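PDB 7AX7: endo-1,4-beta-xylanase from Uncultured bacterium, which uses a bound cobalt ion to cleave acetyl groups from acetylated xylan through its carbohydrate esterase family 4 domain, part of a multidomain xylanase. Local coordinates for residues I6-D11 and Q163-I168; D20-L25 and L46-R51; R51-G56 and N90-D95; I150-F155 and S159-A164. One frame throughout, in Å; residues are numbered along the deposited sequence.

Interaction 1. Residues I6-D11 and Q163-I168; sequences IALTFD and QALPQI
Leu165, on helix 163-168, brings both of its methyls to the end of the Phe10 ring on strand 6-11. Its CB does not yet touch the strand: that atom lies 5.6 Å from Phe10 CZ. From there CG stands anti to the backbone N (chi1 -172°), which carries the branch on toward the sheet. At the tip the chain divides. CD1 reaches the edge of the Phe10 ring near its plane, 4.1 Å from CZ, and is also 4.2 Å from CD1 of Leu8, so one methyl serves two residues of the strand. CD2 is likewise 4.1 Å from Phe10 CZ and turns its other flank to helix 16-28, where Val21 and Ile24 receive it. One turn further along, Ile168 repeats the approach more loosely, its CG2 lying 4.4 Å from Leu8 CD2. No hydrogen bond joins the segments and every touching atom is a side-chain carbon, so the contact is purely apolar; it is also buried. The strand and helix segments run almost exactly antiparallel, at 174°, with their axes 12.4 Å apart, a spacing bridged by side chains alone. Strand 4-11 belongs to the parallel beta-sheet of the NodB-type deacetylase fold, beside strands 33-36 and 148-153; helix 159-174 is part of the helix layer packed on that sheet, between helices 16-28 and 133-143.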
loop_
_atom_site.group_PDB
_atom_site.type_symbol
_atom_site.label_atom_id
_atom_site.label_comp_id
_atom_site.label_asym_id
_atom_site.label_seq_id
_atom_site.Cartn_x
_atom_site.Cartn_y
_atom_site.Cartn_z
ATOM N N ILE A 6 7.217 11.194 -0.885
ATOM C CA ILE A 6 7.258 9.785 -1.268
ATOM C C ILE A 6 6.221 9.031 -0.448
ATOM O O ILE A 6 6.069 9.269 0.758
ATOM C CB ILE A 6 8.653 9.154 -1.071
ATOM C CG1 ILE A 6 9.660 9.760 -2.037
ATOM C CG2 ILE A 6 8.599 7.671 -1.378
ATOM C CD1 ILE A 6 9.547 9.190 -3.439
ATOM N N ALA A 7 5.514 8.119 -1.097
ATOM C CA ALA A 7 4.484 7.316 -0.442
ATOM C C ALA A 7 4.952 5.868 -0.487
ATOM O O ALA A 7 4.789 5.194 -1.513
ATOM C CB ALA A 7 3.125 7.501 -1.115
ATOM N N LEU A 8 5.565 5.413 0.612
ATOM C CA LEU A 8 5.900 4.004 0.765
ATOM C C LEU A 8 4.633 3.215 1.060
ATOM O O LEU A 8 3.848 3.600 1.930
ATOM C CB LEU A 8 6.913 3.813 1.896
ATOM C CG LEU A 8 8.386 4.135 1.651
ATOM C CD1 LEU A 8 9.191 3.890 2.932
ATOM C CD2 LEU A 8 8.948 3.307 0.508
ATOM N N THR A 9 4.422 2.113 0.336
ATOM C CA THR A 9 3.177 1.364 0.464
ATOM C C THR A 9 3.473 -0.132 0.473
ATOM O O THR A 9 4.430 -0.601 -0.149
ATOM C CB THR A 9 2.164 1.701 -0.664
ATOM O OG1 THR A 9 2.630 1.180 -1.916
ATOM C CG2 THR A 9 1.975 3.205 -0.792
ATOM N N PHE A 10 2.623 -0.878 1.177
ATOM C CA PHE A 10 2.843 -2.297 1.422
ATOM C C PHE A 10 1.578 -3.082 1.104
ATOM O O PHE A 10 0.497 -2.754 1.612
ATOM C CB PHE A 10 3.267 -2.533 2.879
ATOM C CG PHE A 10 4.604 -1.940 3.229
ATOM C CD1 PHE A 10 5.772 -2.676 3.057
ATOM C CD2 PHE A 10 4.695 -0.650 3.740
ATOM C CE1 PHE A 10 7.007 -2.145 3.384
ATOM C CE2 PHE A 10 5.936 -0.102 4.073
ATOM C CZ PHE A 10 7.093 -0.852 3.895
ATOM N N ASP A 11 1.723 -4.124 0.284
ATOM C CA ASP A 11 0.647 -5.024 -0.121
ATOM C C ASP A 11 0.709 -6.359 0.619
ATOM O O ASP A 11 1.794 -6.879 0.902
ATOM C CB ASP A 11 0.723 -5.334 -1.621
ATOM C CG ASP A 11 0.119 -4.257 -2.488
ATOM O OD1 ASP A 11 -0.395 -3.250 -1.944
ATOM O OD2 ASP A 11 0.153 -4.440 -3.730
ATOM N N GLN A 163 14.709 -6.521 5.730
ATOM C CA GLN A 163 16.133 -6.201 5.755
ATOM C C GLN A 163 16.437 -4.957 4.931
ATOM O O GLN A 163 17.287 -4.147 5.308
ATOM C CB GLN A 163 16.956 -7.385 5.241
ATOM C CG GLN A 163 16.980 -8.581 6.161
ATOM C CD GLN A 163 17.627 -9.797 5.503
ATOM O OE1 GLN A 163 17.017 -10.471 4.660
ATOM N NE2 GLN A 163 18.869 -10.072 5.874
ATOM N N ALA A 164 15.740 -4.787 3.807
ATOM C CA ALA A 164 16.008 -3.677 2.897
ATOM C C ALA A 164 15.484 -2.347 3.422
ATOM O O ALA A 164 16.048 -1.299 3.102
ATOM C CB ALA A 164 15.384 -3.966 1.531
ATOM N N LEU A 165 14.420 -2.364 4.225
ATOM C CA LEU A 165 13.717 -1.122 4.532
ATOM C C LEU A 165 14.578 -0.066 5.238
ATOM O O LEU A 165 14.435 1.126 4.907
ATOM C CB LEU A 165 12.462 -1.454 5.350
ATOM C CG LEU A 165 11.497 -0.292 5.597
ATOM C CD1 LEU A 165 11.002 0.306 4.281
ATOM C CD2 LEU A 165 10.324 -0.739 6.449
ATOM N N PRO A 166 15.466 -0.396 6.185
ATOM C CA PRO A 166 16.238 0.686 6.820
ATOM C C PRO A 166 17.089 1.481 5.844
ATOM O O PRO A 166 17.094 2.715 5.923
ATOM C CB PRO A 166 17.076 -0.058 7.871
ATOM C CG PRO A 166 16.167 -1.199 8.273
ATOM C CD PRO A 166 15.607 -1.661 6.931
ATOM N N GLN A 167 17.796 0.818 4.917
ATOM C CA GLN A 167 18.568 1.552 3.914
ATOM C C GLN A 167 17.666 2.412 3.042
ATOM O O GLN A 167 18.050 3.515 2.634
ATOM C CB GLN A 167 19.363 0.595 3.022
ATOM C CG GLN A 167 20.576 -0.076 3.665
ATOM C CD GLN A 167 21.179 -1.176 2.772
ATOM O OE1 GLN A 167 20.966 -2.368 3.007
ATOM N NE2 GLN A 167 21.932 -0.771 1.752
ATOM N N ILE A 168 16.486 1.899 2.694
ATOM C CA ILE A 168 15.574 2.656 1.843
ATOM C C ILE A 168 15.167 3.958 2.525
ATOM O O ILE A 168 15.241 5.036 1.926
ATOM C CB ILE A 168 14.345 1.807 1.463
ATOM C CG1 ILE A 168 14.757 0.631 0.564
ATOM C CG2 ILE A 168 13.280 2.696 0.753
ATOM C CD1 ILE A 168 13.653 -0.424 0.365
#

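Interaction 2. Residues D20-L25 and L46-R51; sequences DVLDIL and LSIMQR
Arg51 holds Asp23 through a salt bridge in which both terminal nitrogens converge on a single carboxylate oxygen. Asp23 OD1 receives Arg51 NH2 at 2.7 Å through its anti lone pair; NH1, 2.8 Å from the same OD1, meets it from above the carboxylate plane. The oxygen is close to the guanidinium plane, yet both bonds are bent, the straighter having an N-H...O angle of 144°. NH2 also forms a salt bridge with Glu26, so the positive charge is divided between two acids of helix 16-28. The guanidinium arrives by a long reach: CG is anti to the backbone N (chi1 -177°) and the chain stays extended as far as NE. Leu22 lies beneath this arm, running past it in the opposite direction, with its CB over the centre of one guanidinium face, 3.6 Å from CZ of Arg51. Further back, Leu22 CD1 is 3.8 Å from Arg51 CD and 4.3 Å from Ile48 CG2. Were Arg51 shortened to an alanine, Asp23 and Glu26 would probably lose their common countercharge, and Leu22 the cover on its flank. The helix segments run nearly parallel, at 21°, with axes 11.2 Å apart. Helices 16-28 and 46-54 precede and follow strand 33-36, whose Phe34 touches Leu22, and pack side by side against the parallel sheet of the NodB-type deacetylase fold.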
loop_
_atom_site.group_PDB
_atom_site.type_symbol
_atom_site.label_atom_id
_atom_site.label_comp_id
_atom_site.label_asym_id
_atom_site.label_seq_id
_atom_site.Cartn_x
_atom_site.Cartn_y
_atom_site.Cartn_z
ATOM N N ASP A 20 7.381 -6.396 11.946
ATOM C CA ASP A 20 8.777 -6.014 11.754
ATOM C C ASP A 20 8.886 -4.761 10.895
ATOM O O ASP A 20 9.768 -3.922 11.120
ATOM C CB ASP A 20 9.557 -7.168 11.120
ATOM C CG ASP A 20 9.573 -8.416 11.994
ATOM O OD1 ASP A 20 9.804 -8.301 13.217
ATOM O OD2 ASP A 20 9.351 -9.514 11.452
ATOM N N VAL A 21 8.012 -4.632 9.890
ATOM C CA VAL A 21 7.981 -3.404 9.108
ATOM C C VAL A 21 7.647 -2.228 10.018
ATOM O O VAL A 21 8.305 -1.178 9.971
ATOM C CB VAL A 21 6.983 -3.540 7.937
ATOM C CG1 VAL A 21 6.788 -2.203 7.215
ATOM C CG2 VAL A 21 7.452 -4.618 6.947
ATOM N N LEU A 22 6.653 -2.406 10.896
ATOM C CA LEU A 22 6.234 -1.327 11.787
ATOM C C LEU A 22 7.351 -0.917 12.740
ATOM O O LEU A 22 7.551 0.278 12.997
ATOM C CB LEU A 22 4.999 -1.759 12.576
ATOM C CG LEU A 22 3.709 -1.966 11.777
ATOM C CD1 LEU A 22 2.657 -2.526 12.705
ATOM C CD2 LEU A 22 3.238 -0.651 11.119
ATOM N N ASP A 23 8.058 -1.899 13.307
ATOM C CA ASP A 23 9.191 -1.593 14.174
ATOM C C ASP A 23 10.140 -0.623 13.493
ATOM O O ASP A 23 10.610 0.340 14.110
ATOM C CB ASP A 23 9.935 -2.875 14.551
ATOM C CG ASP A 23 9.153 -3.755 15.512
ATOM O OD1 ASP A 23 8.150 -3.284 16.096
ATOM O OD2 ASP A 23 9.550 -4.928 15.675
ATOM N N ILE A 24 10.414 -0.854 12.206
ATOM C CA ILE A 24 11.350 -0.011 11.469
ATOM C C ILE A 24 10.731 1.357 11.182
ATOM O O ILE A 24 11.368 2.400 11.373
ATOM C CB ILE A 24 11.788 -0.726 10.178
ATOM C CG1 ILE A 24 12.652 -1.948 10.517
ATOM C CG2 ILE A 24 12.492 0.241 9.222
ATOM C CD1 ILE A 24 12.734 -2.974 9.372
ATOM N N LEU A 25 9.485 1.374 10.704
ATOM C CA LEU A 25 8.809 2.645 10.477
ATOM C C LEU A 25 8.770 3.478 11.751
ATOM O O LEU A 25 9.018 4.687 11.717
ATOM C CB LEU A 25 7.395 2.408 9.943
ATOM C CG LEU A 25 7.244 1.691 8.590
ATOM C CD1 LEU A 25 5.771 1.517 8.265
ATOM C CD2 LEU A 25 7.961 2.451 7.461
ATOM N N LEU A 46 -5.608 -8.424 14.571
ATOM C CA LEU A 46 -6.188 -7.231 15.187
ATOM C C LEU A 46 -5.127 -6.329 15.811
ATOM O O LEU A 46 -5.103 -5.118 15.569
ATOM C CB LEU A 46 -7.209 -7.646 16.247
ATOM C CG LEU A 46 -7.750 -6.506 17.111
ATOM C CD1 LEU A 46 -8.527 -5.514 16.251
ATOM C CD2 LEU A 46 -8.628 -7.066 18.224
ATOM N N SER A 47 -4.253 -6.897 16.641
ATOM C CA SER A 47 -3.326 -6.053 17.375
ATOM C C SER A 47 -2.363 -5.349 16.429
ATOM O O SER A 47 -1.945 -4.221 16.709
ATOM C CB SER A 47 -2.587 -6.871 18.435
ATOM O OG SER A 47 -1.809 -7.892 17.847
ATOM N N ILE A 48 -2.052 -5.966 15.288
ATOM C CA ILE A 48 -1.193 -5.327 14.293
ATOM C C ILE A 48 -1.919 -4.154 13.644
ATOM O O ILE A 48 -1.369 -3.053 13.511
ATOM C CB ILE A 48 -0.733 -6.363 13.250
ATOM C CG1 ILE A 48 0.217 -7.383 13.888
ATOM C CG2 ILE A 48 -0.100 -5.689 12.009
ATOM C CD1 ILE A 48 0.419 -8.644 13.024
ATOM N N MET A 49 -3.178 -4.367 13.248
ATOM C CA MET A 49 -3.962 -3.280 12.665
ATOM C C MET A 49 -4.182 -2.150 13.672
ATOM O O MET A 49 -4.165 -0.970 13.302
ATOM C CB MET A 49 -5.297 -3.820 12.149
ATOM C CG MET A 49 -5.135 -4.924 11.096
ATOM S SD MET A 49 -6.691 -5.592 10.477
ATOM C CE MET A 49 -7.535 -4.090 9.957
ATOM N N GLN A 50 -4.400 -2.486 14.948
ATOM C CA GLN A 50 -4.526 -1.435 15.953
ATOM C C GLN A 50 -3.254 -0.597 16.023
ATOM O O GLN A 50 -3.317 0.638 16.096
ATOM C CB GLN A 50 -4.838 -2.037 17.323
ATOM C CG GLN A 50 -6.227 -2.659 17.461
ATOM C CD GLN A 50 -6.423 -3.289 18.829
ATOM O OE1 GLN A 50 -5.612 -4.102 19.270
ATOM N NE2 GLN A 50 -7.496 -2.902 19.513
ATOM N N ARG A 51 -2.092 -1.255 15.996
ATOM C CA ARG A 51 -0.823 -0.537 16.023
ATOM C C ARG A 51 -0.622 0.291 14.751
ATOM O O ARG A 51 -0.106 1.411 14.811
ATOM C CB ARG A 51 0.329 -1.527 16.219
ATOM C CG ARG A 51 1.705 -0.878 16.342
ATOM C CD ARG A 51 2.835 -1.911 16.426
ATOM N NE ARG A 51 4.151 -1.268 16.420
ATOM C CZ ARG A 51 5.298 -1.897 16.188
ATOM N NH1 ARG A 51 5.312 -3.201 15.930
ATOM N NH2 ARG A 51 6.437 -1.215 16.192
#

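Interaction 3. Residues R51-G56 and N90-D95; sequences RQVRMG and NSVGVD
Val53 sets one methyl, CG2, between Val92 and Val94. The same atom is 3.7 Å from Val92 CG2 and 3.7 Å from Val94 CG1, and those two receiving methyls are themselves 4.8 Å apart, so it is seated between them rather than on either. Val53 lies alongside each partner, pointing the opposite way. The rotation of Val53 accounts for the division of labour: CG1 stands anti to the backbone N (chi1 171°), which leaves CG2, beside that N, to make both closest contacts, while CG1 makes a looser one, 4.2 Å from Val94 CG1. On the receiving side Val92 uses the methyl lodged between its backbone N and carbonyl carbon, whereas Val94 uses the one anti to its carbonyl carbon. These three valines join the C-terminal end of helix 46-54 to the C-terminal part of helix 74-92 and the turn at Gly93, on the outside of the NodB-type deacetylase fold. Strand 58-61, which links the two helices in sequence, lies under the contact, and its Leu59 touches all three valines. Both segments turn at a glycine. Gly56, with phi 68°, ends its helix in a Schellman motif, its N bonded at 2.9 Å to Val53 O; Gly93 also has positive phi, and this turn lets Val92 and Val94 face Val53 from two positions along the chain. The Gly93 carbonyl is bonded to Lys89 of the preceding helical turn.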
loop_
_atom_site.group_PDB
_atom_site.type_symbol
_atom_site.label_atom_id
_atom_site.label_comp_id
_atom_site.label_asym_id
_atom_site.label_seq_id
_atom_site.Cartn_x
_atom_site.Cartn_y
_atom_site.Cartn_z
ATOM N N ARG A 51 -2.092 -1.255 15.996
ATOM C CA ARG A 51 -0.823 -0.537 16.023
ATOM C C ARG A 51 -0.622 0.291 14.751
ATOM O O ARG A 51 -0.106 1.411 14.811
ATOM C CB ARG A 51 0.329 -1.527 16.219
ATOM C CG ARG A 51 1.705 -0.878 16.342
ATOM C CD ARG A 51 2.835 -1.911 16.426
ATOM N NE ARG A 51 4.151 -1.268 16.420
ATOM C CZ ARG A 51 5.298 -1.897 16.188
ATOM N NH1 ARG A 51 5.312 -3.201 15.930
ATOM N NH2 ARG A 51 6.437 -1.215 16.192
ATOM N N GLN A 52 -1.029 -0.235 13.593
ATOM C CA GLN A 52 -0.970 0.567 12.373
ATOM C C GLN A 52 -1.739 1.875 12.549
ATOM O O GLN A 52 -1.243 2.955 12.199
ATOM C CB GLN A 52 -1.507 -0.237 11.178
ATOM C CG GLN A 52 -0.575 -1.356 10.702
ATOM C CD GLN A 52 -1.244 -2.313 9.711
ATOM O OE1 GLN A 52 -2.380 -2.737 9.910
ATOM N NE2 GLN A 52 -0.532 -2.653 8.646
ATOM N N VAL A 53 -2.954 1.800 13.102
ATOM C CA VAL A 53 -3.730 3.020 13.297
ATOM C C VAL A 53 -3.060 3.928 14.333
ATOM O O VAL A 53 -2.982 5.147 14.147
ATOM C CB VAL A 53 -5.188 2.675 13.669
ATOM C CG1 VAL A 53 -5.938 3.927 14.096
ATOM C CG2 VAL A 53 -5.903 1.997 12.480
ATOM N N ARG A 54 -2.538 3.351 15.423
ATOM C CA ARG A 54 -1.863 4.179 16.428
ATOM C C ARG A 54 -0.720 4.976 15.818
ATOM O O ARG A 54 -0.512 6.142 16.169
ATOM C CB ARG A 54 -1.333 3.325 17.583
ATOM C CG ARG A 54 -2.426 2.849 18.549
ATOM C CD ARG A 54 -1.851 2.454 19.920
ATOM N NE ARG A 54 -0.775 1.458 19.858
ATOM C CZ ARG A 54 -0.960 0.149 19.704
ATOM N NH1 ARG A 54 -2.180 -0.354 19.570
ATOM N NH2 ARG A 54 0.081 -0.666 19.678
ATOM N N MET A 55 0.038 4.362 14.915
ATOM C CA MET A 55 1.179 5.012 14.286
ATOM C C MET A 55 0.784 5.922 13.128
ATOM O O MET A 55 1.668 6.446 12.441
ATOM C CB MET A 55 2.168 3.954 13.790
ATOM C CG MET A 55 2.893 3.230 14.903
ATOM S SD MET A 55 3.802 1.790 14.327
ATOM C CE MET A 55 4.742 2.443 12.921
ATOM N N GLY A 56 -0.507 6.107 12.878
ATOM C CA GLY A 56 -0.907 6.951 11.771
ATOM C C GLY A 56 -0.591 6.389 10.405
ATOM O O GLY A 56 -0.489 7.154 9.442
ATOM N N ASN A 90 -15.065 -1.895 10.753
ATOM C CA ASN A 90 -15.629 -2.504 11.952
ATOM C C ASN A 90 -14.577 -3.049 12.903
ATOM O O ASN A 90 -14.897 -3.292 14.072
ATOM C CB ASN A 90 -16.590 -3.632 11.579
ATOM C CG ASN A 90 -17.835 -3.121 10.918
ATOM O OD1 ASN A 90 -18.153 -1.932 11.003
ATOM N ND2 ASN A 90 -18.557 -4.008 10.256
ATOM N N SER A 91 -13.352 -3.284 12.431
ATOM C CA SER A 91 -12.314 -3.793 13.320
ATOM C C SER A 91 -11.586 -2.667 14.040
ATOM O O SER A 91 -11.463 -2.703 15.266
ATOM C CB SER A 91 -11.307 -4.667 12.556
ATOM O OG SER A 91 -10.627 -3.949 11.536
ATOM N N VAL A 92 -11.096 -1.667 13.308
ATOM C CA VAL A 92 -10.264 -0.643 13.934
ATOM C C VAL A 92 -10.708 0.771 13.563
ATOM O O VAL A 92 -9.988 1.740 13.822
ATOM C CB VAL A 92 -8.778 -0.852 13.588
ATOM C CG1 VAL A 92 -8.314 -2.236 14.046
ATOM C CG2 VAL A 92 -8.534 -0.645 12.086
ATOM N N GLY A 93 -11.884 0.905 12.960
ATOM C CA GLY A 93 -12.550 2.195 12.894
ATOM C C GLY A 93 -12.081 3.169 11.830
ATOM O O GLY A 93 -12.406 4.355 11.919
ATOM N N VAL A 94 -11.348 2.722 10.812
ATOM C CA VAL A 94 -10.871 3.643 9.785
ATOM C C VAL A 94 -11.530 3.317 8.457
ATOM O O VAL A 94 -11.945 2.182 8.192
ATOM C CB VAL A 94 -9.337 3.654 9.630
ATOM C CG1 VAL A 94 -8.680 3.979 10.957
ATOM C CG2 VAL A 94 -8.837 2.338 9.057
ATOM N N ASP A 95 -11.604 4.342 7.612
ATOM C CA ASP A 95 -12.319 4.297 6.347
ATOM C C ASP A 95 -11.326 4.147 5.201
ATOM O O ASP A 95 -10.484 5.023 4.977
ATOM C CB ASP A 95 -13.162 5.561 6.183
ATOM C CG ASP A 95 -14.226 5.693 7.270
ATOM O OD1 ASP A 95 -14.999 4.728 7.459
ATOM O OD2 ASP A 95 -14.268 6.740 7.946
#

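Interaction 4. Residues I150-F155 and S159-A164; sequences ILLHDF and SQTVQA
His153 meets Thr161 through its backbone carbonyl and not through its imidazole: Thr161 CG2 packs 4.0 Å from His153 O. The ring is turned from helix 159-164, so that neither its faces nor its edges meet that segment; even the nearest side-chain atom of His153, CB, stays 5.8 Å from Thr161 OG1. At the ring's edge ND1 is hydrogen-bonded to Asp126 OD1, while an acetate ion, probably from the crystallisation liquor, lies about 3 Å and the cobalt ion about 5 Å from the side chain. The other oxygen of Asp126, OD2, is hydrogen-bonded to Thr161 OG1. One carboxylate thereby bridges the two segments and probably fixes how the imidazole is turned, with Thr161 as a second-shell partner. The sequence Leu151-Leu152-His153 fits the Leu-X-His motif near the end of NodB-type deacetylase domains, in which a strand delivers its histidine to the metal pocket. Thr161 divides its branches accordingly. Its CG2, anti to the backbone N, faces the strand and is also 4.0 Å from Leu152 CD2, the two side chains meeting at a slant. Its OG1, at chi1 -74°, takes the polar side and has a second hydrogen bond, to Arg136 of helix 133-143. Leu152 passes beneath and packs on Leu8 and Phe10 of the neighbouring strand. The His153 carbonyl is hydrogen-bonded to Asn158, just ahead of the helix.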
loop_
_atom_site.group_PDB
_atom_site.type_symbol
_atom_site.label_atom_id
_atom_site.label_comp_id
_atom_site.label_asym_id
_atom_site.label_seq_id
_atom_site.Cartn_x
_atom_site.Cartn_y
_atom_site.Cartn_z
ATOM N N ILE A 150 5.460 4.032 -4.097
ATOM C CA ILE A 150 6.356 2.888 -4.229
ATOM C C ILE A 150 5.685 1.666 -3.607
ATOM O O ILE A 150 5.175 1.732 -2.481
ATOM C CB ILE A 150 7.731 3.169 -3.596
ATOM C CG1 ILE A 150 8.425 4.314 -4.350
ATOM C CG2 ILE A 150 8.615 1.914 -3.623
ATOM C CD1 ILE A 150 9.705 4.799 -3.692
ATOM N N LEU A 151 5.672 0.565 -4.354
ATOM C CA LEU A 151 4.946 -0.643 -3.983
ATOM C C LEU A 151 5.922 -1.675 -3.429
ATOM O O LEU A 151 6.833 -2.121 -4.140
ATOM C CB LEU A 151 4.189 -1.200 -5.190
ATOM C CG LEU A 151 3.195 -2.347 -4.969
ATOM C CD1 LEU A 151 2.194 -2.405 -6.111
ATOM C CD2 LEU A 151 3.904 -3.688 -4.805
ATOM N N LEU A 152 5.734 -2.041 -2.159
ATOM C CA LEU A 152 6.444 -3.128 -1.491
ATOM C C LEU A 152 5.413 -4.148 -0.997
ATOM O O LEU A 152 4.207 -3.934 -1.122
ATOM C CB LEU A 152 7.303 -2.579 -0.346
ATOM C CG LEU A 152 8.331 -1.484 -0.692
ATOM C CD1 LEU A 152 7.693 -0.097 -0.671
ATOM C CD2 LEU A 152 9.508 -1.514 0.259
ATOM N N HIS A 153 5.885 -5.278 -0.449
ATOM C CA HIS A 153 5.002 -6.322 0.070
ATOM C C HIS A 153 5.345 -6.663 1.512
ATOM O O HIS A 153 6.524 -6.799 1.862
ATOM C CB HIS A 153 5.085 -7.626 -0.745
ATOM C CG HIS A 153 4.707 -7.475 -2.182
ATOM N ND1 HIS A 153 5.506 -6.825 -3.098
ATOM C CD2 HIS A 153 3.615 -7.898 -2.866
ATOM C CE1 HIS A 153 4.926 -6.862 -4.287
ATOM N NE2 HIS A 153 3.776 -7.503 -4.171
ATOM N N ASP A 154 4.312 -6.854 2.339
ATOM C CA ASP A 154 4.502 -7.376 3.686
ATOM C C ASP A 154 3.674 -8.640 3.907
ATOM O O ASP A 154 3.076 -8.836 4.970
ATOM C CB ASP A 154 4.206 -6.310 4.745
ATOM C CG ASP A 154 2.743 -5.861 4.761
ATOM O OD1 ASP A 154 2.080 -5.883 3.705
ATOM O OD2 ASP A 154 2.267 -5.477 5.847
ATOM N N PHE A 155 3.636 -9.524 2.907
ATOM C CA PHE A 155 3.103 -10.858 3.153
ATOM C C PHE A 155 4.017 -11.606 4.127
ATOM O O PHE A 155 5.186 -11.252 4.318
ATOM C CB PHE A 155 2.939 -11.642 1.843
ATOM C CG PHE A 155 4.212 -11.806 1.051
ATOM C CD1 PHE A 155 5.171 -12.731 1.433
ATOM C CD2 PHE A 155 4.433 -11.055 -0.086
ATOM C CE1 PHE A 155 6.346 -12.891 0.697
ATOM C CE2 PHE A 155 5.601 -11.204 -0.825
ATOM C CZ PHE A 155 6.555 -12.131 -0.432
ATOM N N SER A 159 11.018 -11.364 4.655
ATOM C CA SER A 159 12.044 -10.775 5.501
ATOM C C SER A 159 13.106 -10.026 4.707
ATOM O O SER A 159 13.774 -9.156 5.270
ATOM C CB SER A 159 12.696 -11.857 6.361
ATOM O OG SER A 159 13.200 -12.890 5.551
ATOM N N GLN A 160 13.271 -10.307 3.412
ATOM C CA GLN A 160 14.287 -9.568 2.664
ATOM C C GLN A 160 13.878 -8.114 2.447
ATOM O O GLN A 160 14.744 -7.237 2.310
ATOM C CB GLN A 160 14.575 -10.263 1.336
ATOM C CG GLN A 160 15.350 -11.564 1.495
ATOM C CD GLN A 160 15.496 -12.322 0.187
ATOM O OE1 GLN A 160 14.520 -12.828 -0.365
ATOM N NE2 GLN A 160 16.716 -12.404 -0.312
ATOM N N THR A 161 12.575 -7.833 2.411
ATOM C CA THR A 161 12.124 -6.443 2.371
ATOM C C THR A 161 12.282 -5.785 3.730
ATOM O O THR A 161 12.635 -4.601 3.818
ATOM C CB THR A 161 10.677 -6.376 1.893
ATOM O OG1 THR A 161 10.647 -6.636 0.482
ATOM C CG2 THR A 161 10.045 -4.999 2.191
ATOM N N VAL A 162 12.032 -6.537 4.805
ATOM C CA VAL A 162 12.345 -6.040 6.140
ATOM C C VAL A 162 13.821 -5.664 6.240
ATOM O O VAL A 162 14.171 -4.601 6.765
ATOM C CB VAL A 162 11.948 -7.081 7.201
ATOM C CG1 VAL A 162 12.398 -6.619 8.574
ATOM C CG2 VAL A 162 10.425 -7.312 7.167
ATOM N N GLN A 163 14.709 -6.521 5.730
ATOM C CA GLN A 163 16.133 -6.201 5.755
ATOM C C GLN A 163 16.437 -4.957 4.931
ATOM O O GLN A 163 17.287 -4.147 5.308
ATOM C CB GLN A 163 16.956 -7.385 5.241
ATOM C CG GLN A 163 16.980 -8.581 6.161
ATOM C CD GLN A 163 17.627 -9.797 5.503
ATOM O OE1 GLN A 163 17.017 -10.471 4.660
ATOM N NE2 GLN A 163 18.869 -10.072 5.874
ATOM N N ALA A 164 15.740 -4.787 3.807
ATOM C CA ALA A 164 16.008 -3.677 2.897
ATOM C C ALA A 164 15.484 -2.347 3.422
ATOM O O ALA A 164 16.048 -1.299 3.102
ATOM C CB ALA A 164 15.384 -3.966 1.531
#

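Overall arrangement
Interactions 1 and 4 lie closest, with centres about 6 Å apart: both use helix 159-174, and their strands are neighbours in the sheet, joined by Leu152 N and Thr9 O at 2.8 Å. Interaction 2, centred about 14 Å from each, continues the helical layer, its Val21 CG1 packing 3.6 Å from Phe10 CZ and its Ile24 CD1 3.4 Å from Val162 O. It shares Arg51 and helix 46-54 with interaction 3, which lies farthest out, about 20 Å from interaction 1 between centres. The cobalt ion, bound by Asp12, His62 and His66, lies about 5 Å from the His153 side chain of interaction 4, against about 10 Å from that of Phe10 in interaction 1.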